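Local atomic coordinates of intergenic-region protein (Escherichia coli CFT073, PDB entry 2WJ9), a protein that probably counters host restriction of incoming foreign DNA, as an antirestriction protein of the ArdB type. Residues B[101-109]-B[133-144]. Residues are numbered along the deposited sequence; the frame is centred on the assembly and turned at random. Where two conformers were deposited one is given.
Sequences GGAFMAPEP and EAAGIAACLMTY
With chi1 at -61° in Tyr144 and a like torsion in Cys140, both residues place their first side-chain atom beyond CB anti to the carbonyl carbon, which brings phenol and thiol from successive turns of helix 133-144 to strand 103-107. The hydroxyl of Tyr144 donates to the carbonyl of Ala103, OH to O 2.7 Å; the acceptor lies at the edge of the ring, in its plane, while the donor is tilted 32° from the carbonyl plane. Two residues further along the strand, the backbone N of Met105 points its hydrogen almost straight at the Cys140 sulfur, N to SG 3.6 Å, and CG of Met105 packs on the same atom. The Phe104 ring crosses Ile137 obliquely, CE1 of Phe104 3.9 Å from CG1 of Ile137, and also meets the ring of Tyr96 in the adjacent strand. At Gly136 the helix comes closest to the strand, its CA 4.4 Å from the CA of Ala106, a spacing made possible by the missing side chain. Glu133 lays its aliphatic part along the carbonyl of Pro107 and the ring of Pro109 while OE1 is hydrogen-bonded to NE2 of His170, and a water links its backbone N to Glu108 O. The axes run roughly antiparallel at 149°, 6.2 Å apart: a helix packed, in a buried contact, on the edge strand of an antiparallel sheet in the alpha+beta core of this antirestriction protein.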
loop_
_atom_site.group_PDB
_atom_site.type_symbol
_atom_site.label_atom_id
_atom_site.label_comp_id
_atom_site.label_asym_id
_atom_site.label_seq_id
_atom_site.Cartn_x
_atom_site.Cartn_y
_atom_site.Cartn_z
ATOM N N GLY B 101 2.793 -10.110 -1.575
ATOM C CA GLY B 101 3.099 -9.864 -2.989
ATOM C C GLY B 101 4.270 -8.925 -3.248
ATOM O O GLY B 101 4.657 -8.711 -4.392
ATOM N N GLY B 102 4.845 -8.378 -2.185
ATOM C CA GLY B 102 5.991 -7.480 -2.315
ATOM C C GLY B 102 7.281 -8.210 -2.617
ATOM O O GLY B 102 7.338 -9.440 -2.629
ATOM N N ALA B 103 8.334 -7.446 -2.875
ATOM C CA ALA B 103 9.647 -8.020 -3.161
ATOM C C ALA B 103 10.707 -6.930 -2.986
ATOM O O ALA B 103 10.420 -5.737 -3.174
ATOM C CB ALA B 103 9.688 -8.605 -4.586
ATOM N N PHE B 104 11.916 -7.337 -2.616
ATOM C CA PHE B 104 13.010 -6.383 -2.388
ATOM C C PHE B 104 14.394 -7.050 -2.432
ATOM O O PHE B 104 14.521 -8.255 -2.645
ATOM C CB PHE B 104 12.793 -5.617 -1.072
ATOM C CG PHE B 104 12.909 -6.462 0.167
ATOM C CD1 PHE B 104 14.075 -6.466 0.912
ATOM C CD2 PHE B 104 11.842 -7.243 0.601
ATOM C CE1 PHE B 104 14.189 -7.230 2.068
ATOM C CE2 PHE B 104 11.950 -8.013 1.760
ATOM C CZ PHE B 104 13.117 -8.005 2.492
ATOM N N MET B 105 15.441 -6.256 -2.271
ATOM C CA MET B 105 16.797 -6.794 -2.175
ATOM C C MET B 105 17.506 -6.172 -0.983
ATOM O O MET B 105 17.302 -4.998 -0.684
ATOM C CB MET B 105 17.593 -6.548 -3.465
ATOM C CG MET B 105 17.889 -5.091 -3.778
ATOM S SD MET B 105 18.700 -4.815 -5.381
ATOM C CE MET B 105 19.895 -6.125 -5.387
ATOM N N ALA B 106 18.323 -6.968 -0.304
ATOM C CA ALA B 106 19.061 -6.498 0.875
ATOM C C ALA B 106 20.197 -7.451 1.223
ATOM O O ALA B 106 20.220 -8.588 0.762
ATOM C CB ALA B 106 18.101 -6.383 2.067
ATOM N N PRO B 107 21.154 -6.990 2.039
ATOM C CA PRO B 107 21.982 -7.969 2.747
ATOM C C PRO B 107 21.169 -8.816 3.746
ATOM O O PRO B 107 20.051 -8.450 4.133
ATOM C CB PRO B 107 23.016 -7.102 3.483
ATOM C CG PRO B 107 22.982 -5.772 2.787
ATOM C CD PRO B 107 21.570 -5.608 2.313
ATOM N N GLU B 108 21.747 -9.943 4.144
ATOM C CA GLU B 108 21.120 -10.902 5.056
ATOM C C GLU B 108 20.732 -10.268 6.402
ATOM O O GLU B 108 21.450 -9.400 6.897
ATOM C CB GLU B 108 22.123 -12.033 5.303
ATOM C CG GLU B 108 21.598 -13.260 5.987
ATOM C CD GLU B 108 22.685 -14.311 6.106
ATOM O OE1 GLU B 108 22.595 -15.348 5.411
ATOM O OE2 GLU B 108 23.648 -14.083 6.868
ATOM N N PRO B 109 19.596 -10.691 6.996
ATOM C CA PRO B 109 19.274 -10.264 8.365
ATOM C C PRO B 109 20.120 -10.947 9.442
ATOM O O PRO B 109 20.899 -11.852 9.140
ATOM C CB PRO B 109 17.800 -10.664 8.520
ATOM C CG PRO B 109 17.615 -11.794 7.584
ATOM C CD PRO B 109 18.539 -11.547 6.426
ATOM N N GLU B 133 20.489 -5.306 6.679
ATOM C CA GLU B 133 19.124 -5.628 6.177
ATOM C C GLU B 133 18.239 -4.389 6.128
ATOM O O GLU B 133 17.596 -4.114 5.106
ATOM C CB GLU B 133 18.365 -6.717 6.995
ATOM C CG GLU B 133 17.115 -7.299 6.201
ATOM C CD GLU B 133 15.858 -7.700 7.025
ATOM O OE1 GLU B 133 15.802 -7.500 8.254
ATOM O OE2 GLU B 133 14.887 -8.233 6.401
ATOM N N ALA B 134 18.180 -3.658 7.241
ATOM C CA ALA B 134 17.315 -2.475 7.333
ATOM C C ALA B 134 17.711 -1.373 6.338
ATOM O O ALA B 134 16.845 -0.731 5.732
ATOM C CB ALA B 134 17.284 -1.937 8.757
ATOM N N ALA B 135 19.018 -1.157 6.175
ATOM C CA ALA B 135 19.530 -0.241 5.145
ATOM C C ALA B 135 19.030 -0.590 3.736
ATOM O O ALA B 135 18.595 0.288 2.983
ATOM C CB ALA B 135 21.053 -0.220 5.173
ATOM N N GLY B 136 19.092 -1.873 3.383
ATOM C CA GLY B 136 18.583 -2.346 2.097
ATOM C C GLY B 136 17.088 -2.090 1.912
ATOM O O GLY B 136 16.640 -1.684 0.828
ATOM N N ILE B 137 16.310 -2.332 2.966
ATOM C CA ILE B 137 14.871 -2.027 2.934
ATOM C C ILE B 137 14.659 -0.528 2.653
ATOM O O ILE B 137 13.883 -0.155 1.769
ATOM C CB ILE B 137 14.170 -2.470 4.239
ATOM C CG1 ILE B 137 14.162 -4.009 4.346
ATOM C CG2 ILE B 137 12.761 -1.912 4.294
ATOM C CD1 ILE B 137 13.721 -4.543 5.705
ATOM N N ALA B 138 15.403 0.313 3.370
ATOM C CA ALA B 138 15.365 1.771 3.194
ATOM C C ALA B 138 15.713 2.209 1.768
ATOM O O ALA B 138 14.989 3.021 1.172
ATOM C CB ALA B 138 16.291 2.450 4.201
ATOM N N ALA B 139 16.795 1.671 1.210
ATOM C CA ALA B 139 17.179 1.990 -0.170
ATOM C C ALA B 139 16.098 1.592 -1.194
ATOM O O ALA B 139 15.829 2.328 -2.155
ATOM C CB ALA B 139 18.514 1.354 -0.520
ATOM N N CYS B 140 15.496 0.422 -1.003
ATOM C CA CYS B 140 14.418 -0.024 -1.889
ATOM C C CYS B 140 13.156 0.856 -1.796
ATOM O O CYS B 140 12.520 1.160 -2.815
ATOM C CB CYS B 140 14.074 -1.495 -1.620
ATOM S SG CYS B 140 15.374 -2.692 -2.095
ATOM N N LEU B 141 12.786 1.254 -0.585
ATOM C CA LEU B 141 11.652 2.176 -0.416
ATOM C C LEU B 141 11.834 3.478 -1.195
ATOM O O LEU B 141 10.912 3.928 -1.876
ATOM C CB LEU B 141 11.388 2.465 1.064
ATOM C CG LEU B 141 10.801 1.285 1.847
ATOM C CD1 LEU B 141 10.856 1.542 3.358
ATOM C CD2 LEU B 141 9.349 0.974 1.377
ATOM N N MET B 142 13.014 4.084 -1.079
ATOM C CA MET B 142 13.335 5.332 -1.781
ATOM C C MET B 142 13.279 5.128 -3.293
ATOM O O MET B 142 12.752 5.970 -4.035
ATOM C CB MET B 142 14.738 5.811 -1.385
ATOM C CG MET B 142 14.897 6.142 0.089
ATOM S SD MET B 142 13.888 7.544 0.601
ATOM C CE MET B 142 14.808 8.937 -0.056
ATOM N N THR B 143 13.835 4.006 -3.748
ATOM C CA THR B 143 13.826 3.651 -5.177
ATOM C C THR B 143 12.391 3.527 -5.716
ATOM O O THR B 143 12.051 4.134 -6.734
ATOM C CB THR B 143 14.570 2.316 -5.427
ATOM O OG1 THR B 143 15.917 2.434 -4.950
ATOM C CG2 THR B 143 14.572 1.962 -6.927
ATOM N N TYR B 144 11.557 2.761 -5.020
ATOM C CA TYR B 144 10.186 2.491 -5.478
ATOM C C TYR B 144 9.313 3.759 -5.496
ATOM O O TYR B 144 8.545 3.994 -6.439
ATOM C CB TYR B 144 9.506 1.400 -4.627
ATOM C CG TYR B 144 10.153 0.009 -4.604
ATOM C CD1 TYR B 144 11.234 -0.324 -5.433
ATOM C CD2 TYR B 144 9.646 -0.996 -3.753
ATOM C CE1 TYR B 144 11.809 -1.612 -5.395
ATOM C CE2 TYR B 144 10.218 -2.268 -3.710
ATOM C CZ TYR B 144 11.295 -2.569 -4.521
ATOM O OH TYR B 144 11.876 -3.816 -4.491
HETATM O O HOH W 1 21.727 -7.425 8.433
#